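Glucuronan lyase A (Trichoderma reesei, PDB 2ZZJ) probably cleaves beta-1,4-linked glucuronan at internal linkages as an endo-acting polysaccharide lyase, and carries a bound calcium ion in a beta-jelly-roll fold. Local coordinates at residues Met111-Asn116 with Tyr120-Asn125; Met107-Ile112 with Ser191-Arg196; Phe72-Ser77 with Tyr87-Phe92. All blocks are in the same frame, centred on the assembly; numbering follows the deposited sequence.

Interaction 1. Residues Met111-Asn116 with Tyr120-Asn125; sequences MIWIQN and YSRYVN
W113 and Y120 face each other as an antiparallel hydrogen-bonded pair in the beta hairpin of strands 106-115 and 118-126, part of one sheet of the jelly roll. Y120 N donates to W113 O over 2.8 Å, almost straight at 176°, and W113 N returns the bond to Y120 O. The indole is placed by a chi1 of 68°, which sets CG between the backbone N and the carbonyl carbon and lays the ring against the neighbouring strand. Y120 CB sits over the five-membered ring, 3.5 Å from its centroid, in a CH-pi contact; the phenol itself meets the indole obliquely. Q115 completes the group. Its OE1 lies in the indole plane and accepts from W113 NE1 at 2.8 Å, which fixes the amide rotation and holds the amide stacked over the Y120 ring. Q115 CB adds a second CH-pi contact to that ring, 3.9 Å from its centroid. A water touches Y120 OH and, more weakly, Q115 NE2.

On the same face M111 runs alongside R122, its SD resting 3.5 Å above the guanidinium plane, over the centre. R122 NE donates to S109 O, so the flat group is fixed in front of the sulfur. The opposite face bears I112 and S121. S121 turns OG away from its amide nitrogen (chi1 -168°) and donates to M111 O at 2.7 Å, the donor lying above the carbonyl plane.

Strand 86-95 flanks the hairpin beside strand 106-115, where N88 touches both M111 and W113, while strand 135-145 borders the other side through P141 and N142 against Y120. S121 looks across to F168 and I170 of strand 166-172 in the facing sheet.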
loop_
_atom_site.group_PDB
_atom_site.type_symbol
_atom_site.label_atom_id
_atom_site.label_comp_id
_atom_site.label_asym_id
_atom_site.label_seq_id
_atom_site.Cartn_x
_atom_site.Cartn_y
_atom_site.Cartn_z
ATOM N N MET A 111 1.401 1.780 5.507
ATOM C CA MET A 111 1.994 1.729 4.162
ATOM C C MET A 111 2.710 0.411 4.010
ATOM O O MET A 111 3.184 -0.193 5.007
ATOM C CB MET A 111 2.982 2.898 3.908
ATOM C CG MET A 111 2.336 4.298 3.997
ATOM S SD MET A 111 3.602 5.619 3.891
ATOM C CE MET A 111 3.642 5.831 2.137
ATOM N N ILE A 112 2.790 -0.054 2.766
ATOM C CA ILE A 112 3.508 -1.282 2.480
ATOM C C ILE A 112 4.509 -0.975 1.391
ATOM O O ILE A 112 4.154 -0.399 0.363
ATOM C CB ILE A 112 2.536 -2.432 2.030
ATOM C CG1 ILE A 112 1.393 -2.589 3.064
ATOM C CG2 ILE A 112 3.363 -3.744 1.765
ATOM C CD1 ILE A 112 0.394 -3.707 2.812
ATOM N N TRP A 113 5.773 -1.353 1.598
ATOM C CA TRP A 113 6.800 -1.011 0.622
ATOM C C TRP A 113 7.904 -2.043 0.531
ATOM O O TRP A 113 7.966 -2.934 1.362
ATOM C CB TRP A 113 7.367 0.397 0.861
ATOM C CG TRP A 113 8.217 0.639 2.128
ATOM C CD1 TRP A 113 9.595 0.748 2.183
ATOM C CD2 TRP A 113 7.747 0.931 3.456
ATOM N NE1 TRP A 113 10.000 1.038 3.466
ATOM C CE2 TRP A 113 8.897 1.158 4.266
ATOM C CE3 TRP A 113 6.466 1.018 4.049
ATOM C CZ2 TRP A 113 8.805 1.475 5.630
ATOM C CZ3 TRP A 113 6.373 1.310 5.420
ATOM C CH2 TRP A 113 7.557 1.536 6.191
ATOM N N ILE A 114 8.695 -1.925 -0.539
ATOM C CA ILE A 114 9.943 -2.706 -0.745
ATOM C C ILE A 114 11.130 -1.825 -0.384
ATOM O O ILE A 114 11.217 -0.699 -0.854
ATOM C CB ILE A 114 10.106 -3.148 -2.257
ATOM C CG1 ILE A 114 8.840 -3.840 -2.791
ATOM C CG2 ILE A 114 11.268 -4.127 -2.421
ATOM C CD1 ILE A 114 8.475 -5.108 -2.059
ATOM N N GLN A 115 12.051 -2.331 0.444
ATOM C CA GLN A 115 13.313 -1.653 0.737
ATOM C C GLN A 115 14.372 -2.741 0.589
ATOM O O GLN A 115 14.262 -3.772 1.212
ATOM C CB GLN A 115 13.262 -1.106 2.179
ATOM C CG GLN A 115 14.164 0.049 2.494
ATOM C CD GLN A 115 13.845 0.709 3.841
ATOM O OE1 GLN A 115 12.756 1.244 4.058
ATOM N NE2 GLN A 115 14.829 0.711 4.740
ATOM N N ASN A 116 15.357 -2.542 -0.272
ATOM C CA ASN A 116 16.238 -3.663 -0.663
ATOM C C ASN A 116 15.350 -4.805 -1.157
ATOM O O ASN A 116 14.436 -4.548 -1.950
ATOM C CB ASN A 116 17.129 -4.079 0.523
ATOM C CG ASN A 116 18.135 -2.970 0.905
ATOM O OD1 ASN A 116 18.948 -2.574 0.072
ATOM N ND2 ASN A 116 18.083 -2.488 2.152
ATOM N N TYR A 120 8.457 -4.169 3.873
ATOM C CA TYR A 120 8.291 -3.383 5.086
ATOM C C TYR A 120 6.836 -2.943 5.257
ATOM O O TYR A 120 6.134 -2.723 4.266
ATOM C CB TYR A 120 9.087 -2.091 4.937
ATOM C CG TYR A 120 10.552 -2.173 5.294
ATOM C CD1 TYR A 120 11.102 -1.248 6.186
ATOM C CD2 TYR A 120 11.383 -3.145 4.723
ATOM C CE1 TYR A 120 12.452 -1.291 6.530
ATOM C CE2 TYR A 120 12.758 -3.191 5.061
ATOM C CZ TYR A 120 13.264 -2.254 5.964
ATOM O OH TYR A 120 14.618 -2.288 6.302
ATOM N N SER A 121 6.391 -2.729 6.496
ATOM C CA SER A 121 5.124 -2.027 6.687
ATOM C C SER A 121 5.224 -1.159 7.911
ATOM O O SER A 121 6.294 -1.094 8.533
ATOM C CB SER A 121 3.911 -2.976 6.758
ATOM O OG SER A 121 2.694 -2.223 6.660
ATOM N N ARG A 122 4.139 -0.472 8.240
ATOM C CA ARG A 122 4.114 0.390 9.421
ATOM C C ARG A 122 2.687 0.655 9.787
ATOM O O ARG A 122 1.794 0.386 8.996
ATOM C CB ARG A 122 4.772 1.727 9.089
ATOM C CG ARG A 122 3.977 2.562 8.148
ATOM C CD ARG A 122 4.690 3.838 7.745
ATOM N NE ARG A 122 3.715 4.890 7.528
ATOM C CZ ARG A 122 4.013 6.181 7.397
ATOM N NH1 ARG A 122 3.054 7.069 7.201
ATOM N NH2 ARG A 122 5.283 6.594 7.466
ATOM N N TYR A 123 2.461 1.161 10.998
ATOM C CA TYR A 123 1.203 1.788 11.323
ATOM C C TYR A 123 1.544 3.077 12.062
ATOM O O TYR A 123 2.691 3.253 12.523
ATOM C CB TYR A 123 0.308 0.879 12.168
ATOM C CG TYR A 123 0.954 0.295 13.418
ATOM C CD1 TYR A 123 0.890 0.962 14.661
ATOM C CD2 TYR A 123 1.614 -0.910 13.372
ATOM C CE1 TYR A 123 1.491 0.414 15.825
ATOM C CE2 TYR A 123 2.215 -1.466 14.514
ATOM C CZ TYR A 123 2.149 -0.792 15.749
ATOM O OH TYR A 123 2.761 -1.372 16.877
ATOM N N VAL A 124 0.553 3.957 12.151
ATOM C CA VAL A 124 0.685 5.273 12.770
ATOM C C VAL A 124 -0.343 5.404 13.880
ATOM O O VAL A 124 -1.494 5.000 13.724
ATOM C CB VAL A 124 0.493 6.383 11.703
ATOM C CG1 VAL A 124 0.606 7.758 12.294
ATOM C CG2 VAL A 124 1.558 6.236 10.619
ATOM N N ASN A 125 0.067 5.965 15.017
ATOM C CA ASN A 125 -0.896 6.291 16.063
ATOM C C ASN A 125 -0.511 7.617 16.720
ATOM O O ASN A 125 0.591 8.140 16.510
ATOM C CB ASN A 125 -1.008 5.158 17.096
ATOM C CG ASN A 125 0.312 4.844 17.748
ATOM O OD1 ASN A 125 1.074 5.753 18.087
ATOM N ND2 ASN A 125 0.599 3.558 17.945
HETATM O O HOH W 1 15.670 0.300 7.642
#

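Interaction 2. Residues Met107-Ile112 with Ser191-Arg196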
loop_
_atom_site.group_PDB
_atom_site.type_symbol
_atom_site.label_atom_id
_atom_site.label_comp_id
_atom_site.label_asym_id
_atom_site.label_seq_id
_atom_site.Cartn_x
_atom_site.Cartn_y
_atom_site.Cartn_z
ATOM N N MET A 107 -2.634 12.498 5.159
ATOM C CA MET A 107 -1.794 11.708 6.033
ATOM C C MET A 107 -1.910 10.238 5.673
ATOM O O MET A 107 -2.973 9.637 5.878
ATOM C CB MET A 107 -2.177 11.875 7.497
ATOM C CG MET A 107 -1.110 11.444 8.438
ATOM S SD MET A 107 -1.699 10.878 10.006
ATOM C CE MET A 107 -2.283 9.210 9.626
ATOM N N PRO A 108 -0.828 9.657 5.133
ATOM C CA PRO A 108 -0.851 8.185 5.037
ATOM C C PRO A 108 -0.711 7.569 6.406
ATOM O O PRO A 108 0.068 8.060 7.248
ATOM C CB PRO A 108 0.387 7.849 4.184
ATOM C CG PRO A 108 1.327 9.065 4.316
ATOM C CD PRO A 108 0.403 10.265 4.581
ATOM N N SER A 109 -1.438 6.488 6.652
ATOM C CA SER A 109 -1.225 5.743 7.878
ATOM C C SER A 109 -0.376 4.506 7.604
ATOM O O SER A 109 0.871 4.574 7.526
ATOM C CB SER A 109 -2.558 5.391 8.564
ATOM O OG SER A 109 -3.463 4.690 7.715
ATOM N N THR A 110 -1.039 3.366 7.477
ATOM C CA THR A 110 -0.309 2.148 7.186
ATOM C C THR A 110 0.149 2.195 5.725
ATOM O O THR A 110 -0.604 2.614 4.832
ATOM C CB THR A 110 -1.131 0.881 7.521
ATOM O OG1 THR A 110 -1.037 0.608 8.941
ATOM C CG2 THR A 110 -0.631 -0.340 6.775
ATOM N N MET A 111 1.401 1.780 5.507
ATOM C CA MET A 111 1.994 1.729 4.162
ATOM C C MET A 111 2.710 0.411 4.010
ATOM O O MET A 111 3.184 -0.193 5.007
ATOM C CB MET A 111 2.982 2.898 3.908
ATOM C CG MET A 111 2.336 4.298 3.997
ATOM S SD MET A 111 3.602 5.619 3.891
ATOM C CE MET A 111 3.642 5.831 2.137
ATOM N N ILE A 112 2.790 -0.054 2.766
ATOM C CA ILE A 112 3.508 -1.282 2.480
ATOM C C ILE A 112 4.509 -0.975 1.391
ATOM O O ILE A 112 4.154 -0.399 0.363
ATOM C CB ILE A 112 2.536 -2.432 2.030
ATOM C CG1 ILE A 112 1.393 -2.589 3.064
ATOM C CG2 ILE A 112 3.363 -3.744 1.765
ATOM C CD1 ILE A 112 0.394 -3.707 2.812
ATOM N N SER A 191 -11.741 9.945 10.476
ATOM C CA SER A 191 -11.517 10.129 9.037
ATOM C C SER A 191 -11.717 8.766 8.343
ATOM O O SER A 191 -11.469 7.733 8.943
ATOM C CB SER A 191 -10.074 10.610 8.766
ATOM O OG SER A 191 -9.573 11.506 9.772
ATOM N N VAL A 192 -12.173 8.789 7.099
ATOM C CA VAL A 192 -12.234 7.576 6.281
ATOM C C VAL A 192 -10.972 7.566 5.410
ATOM O O VAL A 192 -10.740 8.487 4.644
ATOM C CB VAL A 192 -13.517 7.508 5.430
ATOM C CG1 VAL A 192 -13.494 6.280 4.506
ATOM C CG2 VAL A 192 -14.754 7.465 6.338
ATOM N N PHE A 193 -10.153 6.536 5.592
ATOM C CA PHE A 193 -8.881 6.390 4.856
ATOM C C PHE A 193 -9.132 5.590 3.592
ATOM O O PHE A 193 -9.825 4.552 3.643
ATOM C CB PHE A 193 -7.919 5.609 5.709
ATOM C CG PHE A 193 -7.234 6.428 6.781
ATOM C CD1 PHE A 193 -5.935 6.897 6.577
ATOM C CD2 PHE A 193 -7.882 6.720 8.002
ATOM C CE1 PHE A 193 -5.277 7.633 7.574
ATOM C CE2 PHE A 193 -7.229 7.453 9.020
ATOM C CZ PHE A 193 -5.941 7.920 8.807
ATOM N N GLN A 194 -8.563 6.045 2.478
ATOM C CA GLN A 194 -8.606 5.301 1.224
ATOM C C GLN A 194 -7.654 4.118 1.334
ATOM O O GLN A 194 -6.707 4.150 2.113
ATOM C CB GLN A 194 -8.131 6.161 0.065
ATOM C CG GLN A 194 -8.770 7.534 -0.039
ATOM C CD GLN A 194 -8.167 8.314 -1.147
ATOM O OE1 GLN A 194 -7.024 8.074 -1.544
ATOM N NE2 GLN A 194 -8.924 9.280 -1.671
ATOM N N PHE A 195 -7.925 3.072 0.554
ATOM C CA PHE A 195 -6.981 1.965 0.405
ATOM C C PHE A 195 -6.504 2.072 -1.032
ATOM O O PHE A 195 -7.308 1.977 -1.978
ATOM C CB PHE A 195 -7.693 0.644 0.652
ATOM C CG PHE A 195 -6.837 -0.564 0.388
ATOM C CD1 PHE A 195 -5.501 -0.603 0.812
ATOM C CD2 PHE A 195 -7.371 -1.660 -0.304
ATOM C CE1 PHE A 195 -4.688 -1.742 0.582
ATOM C CE2 PHE A 195 -6.559 -2.825 -0.553
ATOM C CZ PHE A 195 -5.237 -2.853 -0.115
ATOM N N ARG A 196 -5.207 2.318 -1.205
ATOM C CA ARG A 196 -4.635 2.415 -2.534
ATOM C C ARG A 196 -3.661 1.269 -2.780
ATOM O O ARG A 196 -2.888 0.877 -1.867
ATOM C CB ARG A 196 -3.857 3.710 -2.697
ATOM C CG ARG A 196 -4.676 4.962 -2.418
ATOM C CD ARG A 196 -3.827 6.127 -2.787
ATOM N NE ARG A 196 -4.513 7.387 -2.522
ATOM C CZ ARG A 196 -3.910 8.568 -2.602
ATOM N NH1 ARG A 196 -2.613 8.648 -2.945
ATOM N NH2 ARG A 196 -4.605 9.663 -2.320
#
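M107 meets F193 across strand 86-95, which pairs with both strand 106-115 and strand 192-197 in the same jelly-roll sheet; the two segments are thus next-but-one neighbours, joined by side chains without a hydrogen bond between them. The M107 chain bends at chi3 (78°) to bring CE to the edge of the F193 ring, close to its plane and 4.0 Å from CE1. The backbone contributes as well, since M107 O approaches the same F193 CE1 at 3.5 Å.

Two residues on, S109 directs its CB toward the other segment and reaches the ring obliquely, OG lying 3.5 Å from F193 CE1. The polar end of this buried serine is satisfied elsewhere: S109 OG is hydrogen-bonded to Y62 OH, and the Y62 ring stacks on F193. The tyrosine of strand 53-63 therefore ties both sides of the contact together.

At T110 the chain turns a corner, and M111 and I112 lead on into the hairpin with strand 118-126, leaving F193 behind. Further along strand 192-197, R196 holds Q194 side-on, its guanidinium also making a salt bridge to E55 through NH1. Both R196 NE, at 2.8 Å, and R196 NH2, at 3.0 Å, donate to the single acceptor Q194 OE1, which lies nearly in the guanidinium plane.

Interaction 3. Residues Phe72-Ser77 with Tyr87-Phe92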
loop_
_atom_site.group_PDB
_atom_site.type_symbol
_atom_site.label_atom_id
_atom_site.label_comp_id
_atom_site.label_asym_id
_atom_site.label_seq_id
_atom_site.Cartn_x
_atom_site.Cartn_y
_atom_site.Cartn_z
ATOM N N PHE A 72 -4.187 -8.661 -1.570
ATOM C CA PHE A 72 -3.852 -8.355 -2.979
ATOM C C PHE A 72 -2.703 -9.203 -3.425
ATOM O O PHE A 72 -1.923 -9.718 -2.579
ATOM C CB PHE A 72 -3.548 -6.890 -3.224
ATOM C CG PHE A 72 -2.372 -6.359 -2.427
ATOM C CD1 PHE A 72 -1.130 -6.214 -3.032
ATOM C CD2 PHE A 72 -2.529 -6.004 -1.082
ATOM C CE1 PHE A 72 -0.017 -5.705 -2.298
ATOM C CE2 PHE A 72 -1.442 -5.508 -0.340
ATOM C CZ PHE A 72 -0.191 -5.365 -0.947
ATOM N N ALA A 73 -2.618 -9.392 -4.743
ATOM C CA ALA A 73 -1.424 -10.019 -5.276
ATOM C C ALA A 73 -0.581 -8.953 -5.961
ATOM O O ALA A 73 -1.124 -8.024 -6.563
ATOM C CB ALA A 73 -1.796 -11.121 -6.266
ATOM N N PHE A 74 0.732 -9.080 -5.888
ATOM C CA PHE A 74 1.637 -8.166 -6.619
ATOM C C PHE A 74 2.865 -8.905 -7.131
ATOM O O PHE A 74 3.192 -9.984 -6.643
ATOM C CB PHE A 74 2.051 -6.952 -5.766
ATOM C CG PHE A 74 3.154 -7.256 -4.781
ATOM C CD1 PHE A 74 4.485 -7.014 -5.112
ATOM C CD2 PHE A 74 2.849 -7.855 -3.541
ATOM C CE1 PHE A 74 5.537 -7.321 -4.196
ATOM C CE2 PHE A 74 3.897 -8.184 -2.608
ATOM C CZ PHE A 74 5.221 -7.911 -2.956
ATOM N N ARG A 75 3.534 -8.298 -8.107
ATOM C CA ARG A 75 4.654 -8.913 -8.780
ATOM C C ARG A 75 5.611 -7.813 -9.202
ATOM O O ARG A 75 5.210 -6.850 -9.858
ATOM C CB ARG A 75 4.146 -9.649 -10.016
ATOM C CG ARG A 75 5.255 -10.346 -10.813
ATOM C CD ARG A 75 4.665 -10.828 -12.119
ATOM N NE ARG A 75 5.616 -11.616 -12.904
ATOM C CZ ARG A 75 6.481 -11.092 -13.764
ATOM N NH1 ARG A 75 6.542 -9.792 -13.932
ATOM N NH2 ARG A 75 7.289 -11.883 -14.469
ATOM N N LEU A 76 6.881 -7.945 -8.811
ATOM C CA LEU A 76 7.897 -7.049 -9.343
ATOM C C LEU A 76 8.368 -7.581 -10.685
ATOM O O LEU A 76 8.360 -8.799 -10.915
ATOM C CB LEU A 76 9.102 -6.993 -8.428
ATOM C CG LEU A 76 8.847 -6.688 -6.944
ATOM C CD1 LEU A 76 10.144 -6.728 -6.121
ATOM C CD2 LEU A 76 8.153 -5.332 -6.793
ATOM N N SER A 77 8.841 -6.692 -11.551
ATOM C CA SER A 77 9.472 -7.141 -12.810
ATOM C C SER A 77 10.564 -8.188 -12.528
ATOM O O SER A 77 11.244 -8.162 -11.514
ATOM C CB SER A 77 10.096 -5.975 -13.571
ATOM O OG SER A 77 11.173 -5.467 -12.802
ATOM N N TYR A 87 10.376 1.712 -2.562
ATOM C CA TYR A 87 9.340 1.722 -3.617
ATOM C C TYR A 87 8.073 1.230 -2.930
ATOM O O TYR A 87 8.008 0.089 -2.479
ATOM C CB TYR A 87 9.718 0.855 -4.828
ATOM C CG TYR A 87 10.929 1.400 -5.555
ATOM C CD1 TYR A 87 10.775 2.356 -6.555
ATOM C CD2 TYR A 87 12.236 1.003 -5.188
ATOM C CE1 TYR A 87 11.886 2.883 -7.218
ATOM C CE2 TYR A 87 13.360 1.531 -5.846
ATOM C CZ TYR A 87 13.167 2.480 -6.851
ATOM O OH TYR A 87 14.231 3.052 -7.527
ATOM N N ASN A 88 7.105 2.129 -2.789
ATOM C CA ASN A 88 5.905 1.831 -2.029
ATOM C C ASN A 88 4.960 1.069 -2.951
ATOM O O ASN A 88 4.875 1.379 -4.144
ATOM C CB ASN A 88 5.258 3.125 -1.541
ATOM C CG ASN A 88 4.321 2.893 -0.371
ATOM O OD1 ASN A 88 4.754 2.766 0.788
ATOM N ND2 ASN A 88 3.025 2.833 -0.662
ATOM N N ILE A 89 4.279 0.059 -2.412
ATOM C CA ILE A 89 3.384 -0.751 -3.239
ATOM C C ILE A 89 1.883 -0.685 -2.844
ATOM O O ILE A 89 1.032 -1.090 -3.652
ATOM C CB ILE A 89 3.833 -2.229 -3.373
ATOM C CG1 ILE A 89 3.869 -2.947 -2.001
ATOM C CG2 ILE A 89 5.237 -2.332 -4.083
ATOM C CD1 ILE A 89 4.129 -4.491 -2.134
ATOM N N ALA A 90 1.578 -0.221 -1.623
ATOM C CA ALA A 90 0.172 -0.034 -1.167
ATOM C C ALA A 90 0.148 0.949 -0.011
ATOM O O ALA A 90 1.154 1.088 0.731
ATOM C CB ALA A 90 -0.436 -1.369 -0.710
ATOM N N GLN A 91 -0.977 1.636 0.174
ATOM C CA GLN A 91 -1.048 2.540 1.332
ATOM C C GLN A 91 -2.461 2.881 1.674
ATOM O O GLN A 91 -3.325 2.902 0.769
ATOM C CB GLN A 91 -0.274 3.834 1.070
ATOM C CG GLN A 91 -0.666 4.623 -0.166
ATOM C CD GLN A 91 -0.074 6.049 -0.163
ATOM O OE1 GLN A 91 0.233 6.594 0.897
ATOM N NE2 GLN A 91 0.095 6.632 -1.342
ATOM N N PHE A 92 -2.671 3.147 2.961
ATOM C CA PHE A 92 -3.906 3.770 3.450
ATOM C C PHE A 92 -3.627 5.227 3.676
ATOM O O PHE A 92 -2.573 5.592 4.260
ATOM C CB PHE A 92 -4.332 3.124 4.749
ATOM C CG PHE A 92 -4.785 1.695 4.585
ATOM C CD1 PHE A 92 -6.136 1.419 4.293
ATOM C CD2 PHE A 92 -3.891 0.641 4.716
ATOM C CE1 PHE A 92 -6.583 0.103 4.161
ATOM C CE2 PHE A 92 -4.337 -0.686 4.563
ATOM C CZ PHE A 92 -5.690 -0.936 4.277
#
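A90 O is gripped by two donors: the backbone I112 N, and N88 ND2 at 2.9 Å. The hydrogen bond from the N88 side-chain amide is bent, 137° at the hydrogen, and comes from above the carbonyl plane. It lies beside a classic beta bulge in strand 86-95, where I89 and A90 together face I112 of strand 106-115 through the backbone bonds I112 N to A90 O and I89 N to I112 O. The backbone of I89, with psi at -18°, departs from regular strand geometry, and the result is that two successive residues, I89 and A90, both direct their CB atoms toward the other sheet of the jelly-roll sandwich.

There they pack on F72 and F74 of strand 66-76. The axes of segments 72-76 and 87-92 run antiparallel 9.6 Å apart, too far for backbone bonding, so the contact is made by side chains alone. F72 CZ approaches A90 CB at 4.0 Å, meeting it obliquely. I89 is extended beyond CG1, and its CD1 reaches over the F74 face and to the edge of the F72 ring, 4.3 Å from F72 CE1.

The contact is buried in the core between the sheets. V154 of strand 152-160 touches both phenylalanines, V224 of strand 216-227 packs on F72, and Y221 OH bonds to I89 O. The F72 side chain lies about 7 Å from that of D222, a calcium ligand.

F74 and I89 cross at about a right angle, and I89 CD1 stands over the centre of the F74 ring in a CH-pi contact, 3.5 Å from the centroid and only 6° off the ring normal.

In the fold
Interactions 1 and 2 share strand 106-115, with M111 and I112 in common and centres about 11 Å apart; that strand pairs with strand 86-95 of interaction 3, I112 O lying 2.8 Å from I89 N. R122 of the hairpin reaches back to the segment of interaction 2, with R122 O 2.8 Å from T110 OG1. Strand 86-95, which supplies residues 87-92 of interaction 3, lies between the two strands of interaction 2: S109 N is 2.8 Å from F92 O on one side, and R196 N is 2.8 Å from Q91 O on the other. Interaction 3 alone spans the sandwich, and it comes nearest to the metal, the F72 side chain being about 11 Å from the calcium ion.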